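Local coordinates for protein fatty acid CoA ligase (PDB 6SQ8) that is an AMP-binding enzyme of the ANL clan that binds adenosine monophosphate, at residues L80-A85 against P201-G206; L197-L202 against T241-A246; A100-P105 against V122-G127. One frame throughout, in Å; residues are numbered along the deposited sequence.

Contact 1 (L80-A85 against P201-G206); sequences LRPTAA and PLSDLG. With EQ2 (1-ethanoyl-9~{H}-pyrido[3,4-b]indole-3-carboxylic acid), chain F.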
ATOM      1  N   LEU A  80      -4.078 -13.337  -1.880  1.00 39.84           N
ATOM      2  CA  LEU A  80      -2.766 -13.914  -1.702  1.00 40.35           C
ATOM      3  C   LEU A  80      -1.747 -13.149  -2.550  1.00 40.81           C
ATOM      4  O   LEU A  80      -1.759 -13.205  -3.775  1.00 40.60           O
ATOM      5  CB  LEU A  80      -2.824 -15.391  -2.084  1.00 38.81           C
ATOM      6  CG  LEU A  80      -3.682 -16.247  -1.166  1.00 39.09           C
ATOM      7  CD1 LEU A  80      -3.859 -17.644  -1.744  1.00 41.28           C
ATOM      8  CD2 LEU A  80      -3.063 -16.317   0.219  1.00 36.95           C
ATOM      9  N   ARG A  81      -0.861 -12.455  -1.839  1.00 44.64           N
ATOM     10  CA  ARG A  81       0.143 -11.546  -2.372  1.00 50.30           C
ATOM     11  C   ARG A  81       1.100 -12.321  -3.276  1.00 53.85           C
ATOM     12  O   ARG A  81       1.604 -13.369  -2.878  1.00 52.03           O
ATOM     13  CB  ARG A  81       0.873 -10.929  -1.178  1.00 52.21           C
ATOM     14  CG  ARG A  81       1.456  -9.541  -1.393  1.00 57.99           C
ATOM     15  CD  ARG A  81       1.685  -8.884  -0.046  1.00 59.03           C
ATOM     16  NE  ARG A  81       0.422  -8.728   0.670  1.00 54.89           N
ATOM     17  CZ  ARG A  81       0.288  -8.725   1.982  1.00 49.59           C
ATOM     18  NH1 ARG A  81       1.337  -8.940   2.752  1.00 45.97           N
ATOM     19  NH2 ARG A  81      -0.901  -8.519   2.512  1.00 52.21           N
ATOM     20  N   PRO A  82       1.391 -11.848  -4.513  1.00 57.35           N
ATOM     21  CA  PRO A  82       2.357 -12.528  -5.384  1.00 58.17           C
ATOM     22  C   PRO A  82       3.817 -12.540  -4.881  1.00 56.73           C
ATOM     23  O   PRO A  82       4.529 -13.516  -5.121  1.00 54.91           O
ATOM     24  CB  PRO A  82       2.253 -11.759  -6.705  1.00 55.20           C
ATOM     25  CG  PRO A  82       1.728 -10.409  -6.314  1.00 56.36           C
ATOM     26  CD  PRO A  82       0.803 -10.658  -5.141  1.00 55.36           C
ATOM     27  N   THR A  83       4.236 -11.481  -4.182  1.00 56.59           N
ATOM     28  CA  THR A  83       5.617 -11.370  -3.654  1.00 60.99           C
ATOM     29  C   THR A  83       5.837 -12.254  -2.413  1.00 62.31           C
ATOM     30  O   THR A  83       6.975 -12.479  -2.019  1.00 65.47           O
ATOM     31  CB  THR A  83       5.988  -9.923  -3.293  1.00 60.76           C
ATOM     32  OG1 THR A  83       4.923  -9.396  -2.507  1.00 60.44           O
ATOM     33  CG2 THR A  83       6.217  -9.045  -4.507  1.00 56.66           C
ATOM     34  N   ALA A  84       4.760 -12.719  -1.778  1.00 61.43           N
ATOM     35  CA  ALA A  84       4.872 -13.456  -0.521  1.00 61.35           C
ATOM     36  C   ALA A  84       5.381 -14.880  -0.788  1.00 63.00           C
ATOM     37  O   ALA A  84       5.139 -15.462  -1.852  1.00 64.62           O
ATOM     38  CB  ALA A  84       3.550 -13.472   0.201  1.00 56.52           C
ATOM     39  N   ALA A  85       6.092 -15.418   0.207  1.00 62.47           N
ATOM     40  CA  ALA A  85       6.610 -16.772   0.190  1.00 58.90           C
ATOM     41  C   ALA A  85       5.450 -17.756   0.340  1.00 56.61           C
ATOM     42  O   ALA A  85       4.396 -17.407   0.864  1.00 50.84           O
ATOM     43  CB  ALA A  85       7.615 -16.955   1.303  1.00 62.28           C
ATOM     44  N   PRO A 201      -0.222  -4.806  -7.345  1.00 28.48           N
ATOM     45  CA  PRO A 201      -0.993  -6.040  -7.350  1.00 29.55           C
ATOM     46  C   PRO A 201      -2.446  -5.822  -6.911  1.00 33.72           C
ATOM     47  O   PRO A 201      -2.695  -5.080  -5.954  1.00 38.45           O
ATOM     48  CB  PRO A 201      -0.269  -6.924  -6.318  1.00 29.15           C
ATOM     49  CG  PRO A 201       1.115  -6.346  -6.225  1.00 28.28           C
ATOM     50  CD  PRO A 201       0.911  -4.863  -6.408  1.00 29.18           C
ATOM     51  N   LEU A 202      -3.383  -6.495  -7.607  1.00 34.03           N
ATOM     52  CA  LEU A 202      -4.811  -6.457  -7.300  1.00 32.15           C
ATOM     53  C   LEU A 202      -5.120  -7.160  -5.970  1.00 33.18           C
ATOM     54  O   LEU A 202      -6.239  -7.037  -5.464  1.00 37.47           O
ATOM     55  CB  LEU A 202      -5.579  -7.120  -8.441  1.00 32.80           C
ATOM     56  CG  LEU A 202      -5.759  -6.275  -9.704  1.00 33.67           C
ATOM     57  CD1 LEU A 202      -6.571  -7.046 -10.763  1.00 31.09           C
ATOM     58  CD2 LEU A 202      -6.414  -4.927  -9.383  1.00 32.31           C
ATOM     59  N   SER A 203      -4.154  -7.894  -5.412  1.00 31.14           N
ATOM     60  CA  SER A 203      -4.352  -8.624  -4.168  1.00 31.35           C
ATOM     61  C   SER A 203      -4.470  -7.687  -2.950  1.00 33.80           C
ATOM     62  O   SER A 203      -5.030  -8.100  -1.934  1.00 35.59           O
ATOM     63  CB  SER A 203      -3.245  -9.614  -3.966  1.00 30.30           C
ATOM     64  OG  SER A 203      -1.990  -8.956  -3.924  1.00 27.69           O
ATOM     65  N   ASP A 204      -3.940  -6.450  -3.029  1.00 34.58           N
ATOM     66  CA  ASP A 204      -3.970  -5.500  -1.881  1.00 32.93           C
ATOM     67  C   ASP A 204      -4.524  -4.143  -2.334  1.00 29.47           C
ATOM     68  O   ASP A 204      -5.591  -4.098  -2.916  1.00 29.16           O
ATOM     69  CB  ASP A 204      -2.607  -5.454  -1.195  1.00 37.11           C
ATOM     70  CG  ASP A 204      -2.208  -6.812  -0.645  1.00 38.39           C
ATOM     71  OD1 ASP A 204      -2.725  -7.190   0.417  1.00 36.65           O
ATOM     72  OD2 ASP A 204      -1.393  -7.491  -1.304  1.00 41.51           O
ATOM     73  N   LEU A 205      -3.826  -3.046  -2.045  1.00 28.17           N
ATOM     74  CA  LEU A 205      -4.372  -1.718  -2.294  1.00 28.19           C
ATOM     75  C   LEU A 205      -4.855  -1.590  -3.743  1.00 27.91           C
ATOM     76  O   LEU A 205      -5.886  -0.982  -4.003  1.00 26.22           O
ATOM     77  CB  LEU A 205      -3.330  -0.647  -1.987  1.00 28.38           C
ATOM     78  CG  LEU A 205      -3.756   0.782  -2.310  1.00 28.86           C
ATOM     79  CD1 LEU A 205      -5.012   1.145  -1.536  1.00 28.78           C
ATOM     80  CD2 LEU A 205      -2.629   1.761  -1.993  1.00 31.32           C
ATOM     81  N   GLY A 206      -4.111  -2.180  -4.681  1.00 29.33           N
ATOM     82  CA  GLY A 206      -4.481  -2.156  -6.108  1.00 28.84           C
ATOM     83  C   GLY A 206      -5.929  -2.544  -6.347  1.00 29.16           C
ATOM     84  O   GLY A 206      -6.632  -1.909  -7.123  1.00 30.08           O
TER
HETATM   85  C1  EQ2 F 501      -2.779   4.950   0.859  1.00 40.92           C
HETATM   86  C2  EQ2 F 501      -1.598   4.075   1.094  1.00 40.14           C
HETATM   87  O1  EQ2 F 501      -0.518   4.401   0.637  1.00 45.09           O
HETATM   88  C3  EQ2 F 501      -1.763   2.777   1.839  1.00 37.28           C
HETATM   89  N1  EQ2 F 501      -0.646   2.214   2.317  1.00 36.34           N
HETATM   90  C4  EQ2 F 501      -0.709   1.044   2.972  1.00 41.21           C
HETATM   91  C5  EQ2 F 501       0.594   0.439   3.448  1.00 42.52           C
HETATM   92  O2  EQ2 F 501       1.647   1.087   3.266  1.00 40.44           O
HETATM   93  O3  EQ2 F 501       0.508  -0.694   3.952  1.00 45.79           O
HETATM   94  C6  EQ2 F 501      -1.905   0.366   3.177  1.00 39.41           C
HETATM   95  C7  EQ2 F 501      -3.076   0.923   2.698  1.00 36.72           C
HETATM   96  C8  EQ2 F 501      -4.463   0.541   2.730  1.00 36.23           C
HETATM   97  C9  EQ2 F 501      -5.172  -0.540   3.249  1.00 36.16           C
HETATM   98  C10 EQ2 F 501      -6.541  -0.576   3.095  1.00 34.88           C
HETATM   99  C11 EQ2 F 501      -7.217   0.444   2.431  1.00 34.20           C
HETATM  100  C12 EQ2 F 501      -6.552   1.533   1.918  1.00 36.41           C
HETATM  101  C13 EQ2 F 501      -5.168   1.565   2.074  1.00 38.35           C
HETATM  102  N2  EQ2 F 501      -4.270   2.525   1.648  1.00 39.61           N
HETATM  103  C14 EQ2 F 501      -3.009   2.154   2.017  1.00 36.90           C
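Arg81 and Asp204 form a salt bridge of two hydrogen bonds. The guanidinium comes side-on, one nitrogen to each carboxylate oxygen. Arg81 NE reaches Asp204 OD2 at 3.0 Å, and Arg81 NH2 reaches Asp204 OD1 at 3.1 Å. The two flat groups are not coplanar: their planes stand 56° apart, and both nitrogens meet the oxygens from above the carboxylate plane. The bend of the Arg81 chain at chi3 (-62°) turns its end back toward the aspartate. NH2 has a second acceptor in Phe160 O.

Ser203 adds a polar bond on its own segment. Its OG donates to Asp204 OD2 at 3.1 Å, from the face opposite Arg81 NE, so that oxygen is gripped from two sides. Pro82 CD also lies 3.5 Å from the hydroxyl oxygen Ser203 OG.

Residues 201-204 make a type I beta turn that leads into helix 205-215. The partner segment is the loop between strand 76-79 and helix 86-95. The helix start also lines the ligand pocket: Leu205 CD1 lies 3.5 Å from N2 of 1-ethanoyl-9H-pyrido[3,4-b]indole-3-carboxylic acid.

Apolar contact comes from two prolines. The Pro82 and Pro201 rings cross at about a right angle, with Pro82 CG 4.0 Å from Pro201 CB.

Contact 2 (L197-L202 against T241-A246); sequences LIPIPL and THVFLA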
ATOM      1  N   LEU A 197      -4.782   3.839 -13.886  1.00 25.91           N
ATOM      2  CA  LEU A 197      -3.749   2.877 -14.217  1.00 25.02           C
ATOM      3  C   LEU A 197      -3.297   2.203 -12.920  1.00 22.77           C
ATOM      4  O   LEU A 197      -2.854   2.867 -11.982  1.00 20.08           O
ATOM      5  CB  LEU A 197      -2.589   3.636 -14.865  1.00 28.24           C
ATOM      6  CG  LEU A 197      -1.833   2.933 -15.995  1.00 31.47           C
ATOM      7  CD1 LEU A 197      -0.365   3.370 -16.051  1.00 30.37           C
ATOM      8  CD2 LEU A 197      -1.913   1.427 -15.881  1.00 35.37           C
ATOM      9  N   ILE A 198      -3.403   0.886 -12.875  1.00 22.14           N
ATOM     10  CA  ILE A 198      -3.067   0.156 -11.688  1.00 24.00           C
ATOM     11  C   ILE A 198      -2.029  -0.900 -12.023  1.00 24.53           C
ATOM     12  O   ILE A 198      -2.370  -1.988 -12.472  1.00 27.07           O
ATOM     13  CB  ILE A 198      -4.319  -0.466 -11.048  1.00 24.51           C
ATOM     14  CG1 ILE A 198      -5.408   0.595 -10.879  1.00 24.66           C
ATOM     15  CG2 ILE A 198      -3.953  -1.127  -9.731  1.00 23.37           C
ATOM     16  CD1 ILE A 198      -6.559   0.175 -10.021  1.00 24.90           C
ATOM     17  N   PRO A 199      -0.741  -0.599 -11.783  1.00 24.70           N
ATOM     18  CA  PRO A 199       0.333  -1.576 -11.908  1.00 25.28           C
ATOM     19  C   PRO A 199       0.757  -2.232 -10.586  1.00 25.45           C
ATOM     20  O   PRO A 199       1.681  -3.026 -10.586  1.00 29.64           O
ATOM     21  CB  PRO A 199       1.450  -0.661 -12.422  1.00 25.97           C
ATOM     22  CG  PRO A 199       1.258   0.614 -11.630  1.00 26.84           C
ATOM     23  CD  PRO A 199      -0.237   0.732 -11.418  1.00 26.41           C
ATOM     24  N   ILE A 200       0.113  -1.878  -9.477  1.00 24.63           N
ATOM     25  CA  ILE A 200       0.366  -2.554  -8.219  1.00 25.56           C
ATOM     26  C   ILE A 200      -0.554  -3.765  -8.136  1.00 26.43           C
ATOM     27  O   ILE A 200      -1.582  -3.793  -8.786  1.00 27.31           O
ATOM     28  CB  ILE A 200       0.200  -1.611  -7.012  1.00 26.40           C
ATOM     29  CG1 ILE A 200      -1.234  -1.107  -6.854  1.00 27.73           C
ATOM     30  CG2 ILE A 200       1.191  -0.472  -7.090  1.00 26.52           C
ATOM     31  CD1 ILE A 200      -1.409  -0.095  -5.740  1.00 28.48           C
ATOM     32  N   PRO A 201      -0.222  -4.806  -7.345  1.00 28.48           N
ATOM     33  CA  PRO A 201      -0.993  -6.040  -7.350  1.00 29.55           C
ATOM     34  C   PRO A 201      -2.446  -5.822  -6.911  1.00 33.72           C
ATOM     35  O   PRO A 201      -2.695  -5.080  -5.954  1.00 38.45           O
ATOM     36  CB  PRO A 201      -0.269  -6.924  -6.318  1.00 29.15           C
ATOM     37  CG  PRO A 201       1.115  -6.346  -6.225  1.00 28.28           C
ATOM     38  CD  PRO A 201       0.911  -4.863  -6.408  1.00 29.18           C
ATOM     39  N   LEU A 202      -3.383  -6.495  -7.607  1.00 34.03           N
ATOM     40  CA  LEU A 202      -4.811  -6.457  -7.300  1.00 32.15           C
ATOM     41  C   LEU A 202      -5.120  -7.160  -5.970  1.00 33.18           C
ATOM     42  O   LEU A 202      -6.239  -7.037  -5.464  1.00 37.47           O
ATOM     43  CB  LEU A 202      -5.579  -7.120  -8.441  1.00 32.80           C
ATOM     44  CG  LEU A 202      -5.759  -6.275  -9.704  1.00 33.67           C
ATOM     45  CD1 LEU A 202      -6.571  -7.046 -10.763  1.00 31.09           C
ATOM     46  CD2 LEU A 202      -6.414  -4.927  -9.383  1.00 32.31           C
ATOM     47  N   THR A 241      -5.910   9.085 -16.431  1.00 24.92           N
ATOM     48  CA  THR A 241      -6.056  10.272 -15.617  1.00 26.32           C
ATOM     49  C   THR A 241      -5.372  10.079 -14.257  1.00 25.46           C
ATOM     50  O   THR A 241      -4.979  11.041 -13.614  1.00 24.90           O
ATOM     51  CB  THR A 241      -7.529  10.606 -15.370  1.00 26.50           C
ATOM     52  OG1 THR A 241      -8.110   9.494 -14.689  1.00 26.91           O
ATOM     53  CG2 THR A 241      -8.282  10.898 -16.646  1.00 25.51           C
ATOM     54  N   HIS A 242      -5.293   8.828 -13.805  1.00 23.56           N
ATOM     55  CA  HIS A 242      -4.752   8.506 -12.519  1.00 22.11           C
ATOM     56  C   HIS A 242      -3.836   7.305 -12.667  1.00 22.72           C
ATOM     57  O   HIS A 242      -4.030   6.492 -13.580  1.00 21.73           O
ATOM     58  CB  HIS A 242      -5.870   8.198 -11.527  1.00 22.52           C
ATOM     59  CG  HIS A 242      -6.770   9.352 -11.230  1.00 22.44           C
ATOM     60  ND1 HIS A 242      -7.551   9.950 -12.208  1.00 21.17           N
ATOM     61  CD2 HIS A 242      -7.015  10.007 -10.074  1.00 19.92           C
ATOM     62  CE1 HIS A 242      -8.238  10.927 -11.659  1.00 21.16           C
ATOM     63  NE2 HIS A 242      -7.931  10.976 -10.348  1.00 19.70           N
ATOM     64  N   VAL A 243      -2.850   7.230 -11.767  1.00 22.56           N
ATOM     65  CA  VAL A 243      -1.986   6.077 -11.633  1.00 21.91           C
ATOM     66  C   VAL A 243      -1.492   6.037 -10.186  1.00 20.46           C
ATOM     67  O   VAL A 243      -1.340   7.067  -9.562  1.00 18.00           O
ATOM     68  CB  VAL A 243      -0.815   6.122 -12.630  1.00 21.46           C
ATOM     69  CG1 VAL A 243       0.026   7.359 -12.452  1.00 23.14           C
ATOM     70  CG2 VAL A 243       0.070   4.896 -12.515  1.00 21.74           C
ATOM     71  N   PHE A 244      -1.252   4.827  -9.683  1.00 21.01           N
ATOM     72  CA  PHE A 244      -0.649   4.641  -8.392  1.00 22.52           C
ATOM     73  C   PHE A 244       0.674   3.891  -8.552  1.00 23.42           C
ATOM     74  O   PHE A 244       0.705   2.852  -9.204  1.00 23.18           O
ATOM     75  CB  PHE A 244      -1.560   3.872  -7.441  1.00 23.32           C
ATOM     76  CG  PHE A 244      -1.114   3.952  -5.999  1.00 23.32           C
ATOM     77  CD1 PHE A 244      -0.032   3.219  -5.543  1.00 22.44           C
ATOM     78  CD2 PHE A 244      -1.770   4.776  -5.101  1.00 23.70           C
ATOM     79  CE1 PHE A 244       0.373   3.313  -4.219  1.00 23.95           C
ATOM     80  CE2 PHE A 244      -1.356   4.878  -3.783  1.00 22.32           C
ATOM     81  CZ  PHE A 244      -0.282   4.150  -3.346  1.00 22.90           C
ATOM     82  N   LEU A 245       1.725   4.439  -7.921  1.00 22.91           N
ATOM     83  CA  LEU A 245       3.094   3.958  -7.998  1.00 21.55           C
ATOM     84  C   LEU A 245       3.683   3.846  -6.594  1.00 21.50           C
ATOM     85  O   LEU A 245       3.353   4.655  -5.706  1.00 19.96           O
ATOM     86  CB  LEU A 245       3.922   4.965  -8.795  1.00 21.54           C
ATOM     87  CG  LEU A 245       3.448   5.234 -10.208  1.00 21.80           C
ATOM     88  CD1 LEU A 245       4.264   6.357 -10.814  1.00 23.00           C
ATOM     89  CD2 LEU A 245       3.558   3.982 -11.042  1.00 21.71           C
ATOM     90  N   ALA A 246       4.568   2.855  -6.413  1.00 20.93           N
ATOM     91  CA  ALA A 246       5.505   2.847  -5.298  1.00 21.83           C
ATOM     92  C   ALA A 246       6.469   4.009  -5.497  1.00 22.24           C
ATOM     93  O   ALA A 246       6.749   4.386  -6.632  1.00 21.24           O
ATOM     94  CB  ALA A 246       6.252   1.540  -5.222  1.00 22.20           C
TER
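Ile200 meets Phe244 just past the end of strand 195-198. Its CB points toward the other segment. From CB, the short branch Ile200 CG2 lies 4.0 Å from Phe244 O and 4.2 Å from Phe244 CD1. The long branch leaves through CG1, which stands over the backbone (chi1 64°). It then runs out extended to CD1. This tip meets the ring obliquely, with Ile200 CD1 3.6 Å from Phe244 CD1. The same ring is part of the pocket of 1-ethanoyl-9H-pyrido[3,4-b]indole-3-carboxylic acid.

Strands 195-198 and 242-245 run parallel as neighbours, and strand 269-273 pairs in parallel with 242-245. Leu197 pairs with Val243. Leu197 N donates to His242 O at 2.8 Å in an almost straight bond, and Phe244 N gives a weak return bond to Leu197 O at 3.4 Å. The side chains of Leu197 and Val243 lie alongside each other, pointing the same way, with Leu197 CB 3.8 Å from Val243 CG2.

Strand 195-198 ends before Pro199, which has no N-H to give. Its CD lies 3.2 Å from Phe244 O, while Pro199 CG touches Leu245 CD2 at 4.1 Å, the two side chains crossing at about a right angle.

Contact 3 (A100-P105 against V122-G127); sequences ALVFEP and VVLSLG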
ATOM      1  N   ALA A 100     -12.402 -21.836   0.587  1.00 52.36           N
ATOM      2  CA  ALA A 100     -12.093 -22.056  -0.805  1.00 46.74           C
ATOM      3  C   ALA A 100     -10.746 -21.425  -1.140  1.00 46.23           C
ATOM      4  O   ALA A 100     -10.324 -20.473  -0.495  1.00 46.90           O
ATOM      5  CB  ALA A 100     -13.195 -21.480  -1.669  1.00 47.09           C
ATOM      6  N   LEU A 101     -10.091 -21.989  -2.158  1.00 49.45           N
ATOM      7  CA  LEU A 101      -8.975 -21.350  -2.851  1.00 46.81           C
ATOM      8  C   LEU A 101      -9.345 -21.228  -4.326  1.00 45.80           C
ATOM      9  O   LEU A 101      -9.504 -22.216  -4.978  1.00 49.97           O
ATOM     10  CB  LEU A 101      -7.715 -22.196  -2.676  1.00 43.93           C
ATOM     11  CG  LEU A 101      -6.529 -21.760  -3.530  1.00 49.06           C
ATOM     12  CD1 LEU A 101      -5.901 -20.479  -2.985  1.00 50.27           C
ATOM     13  CD2 LEU A 101      -5.493 -22.874  -3.623  1.00 52.73           C
ATOM     14  N   VAL A 102      -9.520 -20.001  -4.810  1.00 44.30           N
ATOM     15  CA  VAL A 102      -9.735 -19.729  -6.217  1.00 39.41           C
ATOM     16  C   VAL A 102      -8.408 -19.241  -6.788  1.00 39.34           C
ATOM     17  O   VAL A 102      -7.784 -18.371  -6.194  1.00 40.18           O
ATOM     18  CB  VAL A 102     -10.850 -18.695  -6.430  1.00 39.23           C
ATOM     19  CG1 VAL A 102     -11.100 -18.431  -7.908  1.00 40.27           C
ATOM     20  CG2 VAL A 102     -12.131 -19.117  -5.744  1.00 39.71           C
ATOM     21  N   PHE A 103      -7.972 -19.826  -7.909  1.00 39.27           N
ATOM     22  CA  PHE A 103      -6.694 -19.447  -8.507  1.00 38.86           C
ATOM     23  C   PHE A 103      -6.811 -19.399 -10.030  1.00 36.49           C
ATOM     24  O   PHE A 103      -7.758 -19.911 -10.606  1.00 34.47           O
ATOM     25  CB  PHE A 103      -5.582 -20.394  -8.048  1.00 43.62           C
ATOM     26  CG  PHE A 103      -5.658 -21.787  -8.616  1.00 44.25           C
ATOM     27  CD1 PHE A 103      -6.424 -22.762  -8.004  1.00 45.43           C
ATOM     28  CD2 PHE A 103      -4.952 -22.126  -9.753  1.00 43.23           C
ATOM     29  CE1 PHE A 103      -6.506 -24.036  -8.537  1.00 44.67           C
ATOM     30  CE2 PHE A 103      -5.032 -23.403 -10.277  1.00 44.43           C
ATOM     31  CZ  PHE A 103      -5.809 -24.353  -9.666  1.00 44.50           C
ATOM     32  N   GLU A 104      -5.840 -18.729 -10.650  1.00 37.13           N
ATOM     33  CA  GLU A 104      -5.772 -18.589 -12.110  1.00 38.06           C
ATOM     34  C   GLU A 104      -4.796 -19.630 -12.660  1.00 36.75           C
ATOM     35  O   GLU A 104      -3.852 -20.008 -11.975  1.00 32.97           O
ATOM     36  CB  GLU A 104      -5.349 -17.172 -12.508  1.00 36.56           C
ATOM     37  CG  GLU A 104      -6.439 -16.135 -12.359  1.00 36.62           C
ATOM     38  CD  GLU A 104      -6.039 -14.732 -12.809  1.00 37.21           C
ATOM     39  OE1 GLU A 104      -4.849 -14.358 -12.636  1.00 32.68           O
ATOM     40  OE2 GLU A 104      -6.922 -14.017 -13.338  1.00 35.52           O
ATOM     41  N   PRO A 105      -4.990 -20.120 -13.911  1.00 36.65           N
ATOM     42  CA  PRO A 105      -4.079 -21.085 -14.527  1.00 33.69           C
ATOM     43  C   PRO A 105      -2.604 -20.695 -14.405  1.00 35.30           C
ATOM     44  O   PRO A 105      -1.798 -21.524 -14.009  1.00 37.98           O
ATOM     45  CB  PRO A 105      -4.500 -21.075 -16.001  1.00 32.87           C
ATOM     46  CG  PRO A 105      -5.976 -20.731 -15.960  1.00 33.84           C
ATOM     47  CD  PRO A 105      -6.110 -19.769 -14.801  1.00 36.54           C
ATOM     48  N   VAL A 122     -12.834 -26.558  -0.762  1.00 55.39           N
ATOM     49  CA  VAL A 122     -13.194 -26.365  -2.165  1.00 58.05           C
ATOM     50  C   VAL A 122     -12.009 -25.698  -2.867  1.00 55.41           C
ATOM     51  O   VAL A 122     -11.425 -24.763  -2.355  1.00 57.20           O
ATOM     52  CB  VAL A 122     -14.470 -25.512  -2.297  1.00 60.01           C
ATOM     53  CG1 VAL A 122     -14.949 -25.389  -3.727  1.00 59.51           C
ATOM     54  CG2 VAL A 122     -15.590 -26.027  -1.402  1.00 67.51           C
ATOM     55  N   VAL A 123     -11.663 -26.198  -4.049  1.00 53.82           N
ATOM     56  CA  VAL A 123     -10.561 -25.667  -4.836  1.00 52.46           C
ATOM     57  C   VAL A 123     -11.085 -25.402  -6.246  1.00 49.96           C
ATOM     58  O   VAL A 123     -11.419 -26.325  -6.946  1.00 51.25           O
ATOM     59  CB  VAL A 123      -9.341 -26.611  -4.842  1.00 52.39           C
ATOM     60  CG1 VAL A 123      -8.274 -26.129  -5.796  1.00 52.07           C
ATOM     61  CG2 VAL A 123      -8.732 -26.765  -3.455  1.00 51.73           C
ATOM     62  N   LEU A 124     -11.138 -24.120  -6.623  1.00 49.07           N
ATOM     63  CA  LEU A 124     -11.727 -23.634  -7.878  1.00 46.47           C
ATOM     64  C   LEU A 124     -10.694 -22.839  -8.684  1.00 44.26           C
ATOM     65  O   LEU A 124      -9.712 -22.321  -8.129  1.00 42.90           O
ATOM     66  CB  LEU A 124     -12.932 -22.764  -7.542  1.00 45.69           C
ATOM     67  CG  LEU A 124     -13.957 -23.398  -6.609  1.00 48.59           C
ATOM     68  CD1 LEU A 124     -14.999 -22.388  -6.168  1.00 50.96           C
ATOM     69  CD2 LEU A 124     -14.644 -24.576  -7.271  1.00 49.39           C
ATOM     70  N   SER A 125     -10.907 -22.745 -10.000  1.00 40.32           N
ATOM     71  CA  SER A 125      -9.948 -22.103 -10.883  1.00 37.76           C
ATOM     72  C   SER A 125     -10.679 -21.263 -11.924  1.00 35.49           C
ATOM     73  O   SER A 125     -11.758 -21.619 -12.380  1.00 37.12           O
ATOM     74  CB  SER A 125      -9.037 -23.111 -11.524  1.00 41.19           C
ATOM     75  OG  SER A 125      -9.712 -23.815 -12.557  1.00 44.55           O
ATOM     76  N   LEU A 126     -10.065 -20.138 -12.290  1.00 36.22           N
ATOM     77  CA  LEU A 126     -10.582 -19.250 -13.320  1.00 36.72           C
ATOM     78  C   LEU A 126     -10.084 -19.751 -14.679  1.00 36.27           C
ATOM     79  O   LEU A 126      -9.095 -19.260 -15.223  1.00 32.87           O
ATOM     80  CB  LEU A 126     -10.089 -17.831 -13.029  1.00 39.41           C
ATOM     81  CG  LEU A 126     -11.077 -16.898 -12.333  1.00 43.32           C
ATOM     82  CD1 LEU A 126     -11.818 -17.591 -11.198  1.00 45.55           C
ATOM     83  CD2 LEU A 126     -10.350 -15.650 -11.837  1.00 44.88           C
ATOM     84  N   GLY A 127     -10.791 -20.755 -15.205  1.00 37.96           N
ATOM     85  CA  GLY A 127     -10.443 -21.406 -16.459  1.00 37.97           C
ATOM     86  C   GLY A 127      -9.934 -22.822 -16.221  1.00 35.34           C
ATOM     87  O   GLY A 127      -9.626 -23.171 -15.087  1.00 35.34           O
TER
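The two segments belong to a beta-alpha-beta unit: strand 98-103, helix 108-117 and strand 122-125. The strands lie side by side in a five-stranded parallel sheet, with strand 52-56 on the far flank of 98-103. The axes of 100-103 and 122-125 run 14° apart.

Four backbone hydrogen bonds join the segments, in both directions. Strand 98-103 offers alternate residues to its neighbour. Leu101 N donates to Val122 O, and Leu124 N gives to Leu101 O. Phe103 N then donates to Leu124 O, and Leu126 N closes the ladder on Phe103 O at 2.9 Å.

Side chains alternate between the two faces of the sheet. Leu101, Phe103, Val123 and Ser125 are on the face that meets helix 108-117. A chi1 of 71° swings the Phe103 ring over toward the second strand. One ring face takes Ser125 CB in a CH-pi contact, 4.1 Å from the Phe103 ring centroid and offset toward the rim. Val123 CG1 comes to the ring edge instead, 3.9 Å from Phe103 CE1.

On the face of Val102 and Leu124 the contacts are apolar, and helix 28-44 packs against them. Val102 CG2 lies 4.1 Å from Leu124 CB. Val102 CG1 is 3.5 Å from Leu126 CD1. Leu126 CD2 reaches across to Glu104 CG at 4.0 Å. The carboxylate beyond is taken up by Thr60 and by the backbone N of Ala58.

Past the strands, Pro105 CD sits 3.1 Å from Leu126 O. Leu126 is the centre of an inverse gamma turn. Across that turn Ser125 OG donates to Gly127 O at 2.6 Å, nearly along the C=O axis.

Overall arrangement
Contacts 1 and 2 are next to each other and share Pro201 and Leu202, where the chain passes from strand 195-198 to helix 205-215. Their centres are 13 Å apart. They meet at the pocket of 1-ethanoyl-9H-pyrido[3,4-b]indole-3-carboxylic acid: Leu205 CD2 of contact 1 packs on Phe244 CZ of contact 2 at 3.6 Å. The side chains of Arg81 and Phe244 each lie about 7 Å from the bound adenosine monophosphate. Contact 3 is farther out, its centre about 25 Å from the centre of the chain. It is nested within the loop closed by contact 1 and touches it through Leu80 CD1 and Leu101 CD1 at 3.7 Å. It does not touch contact 2.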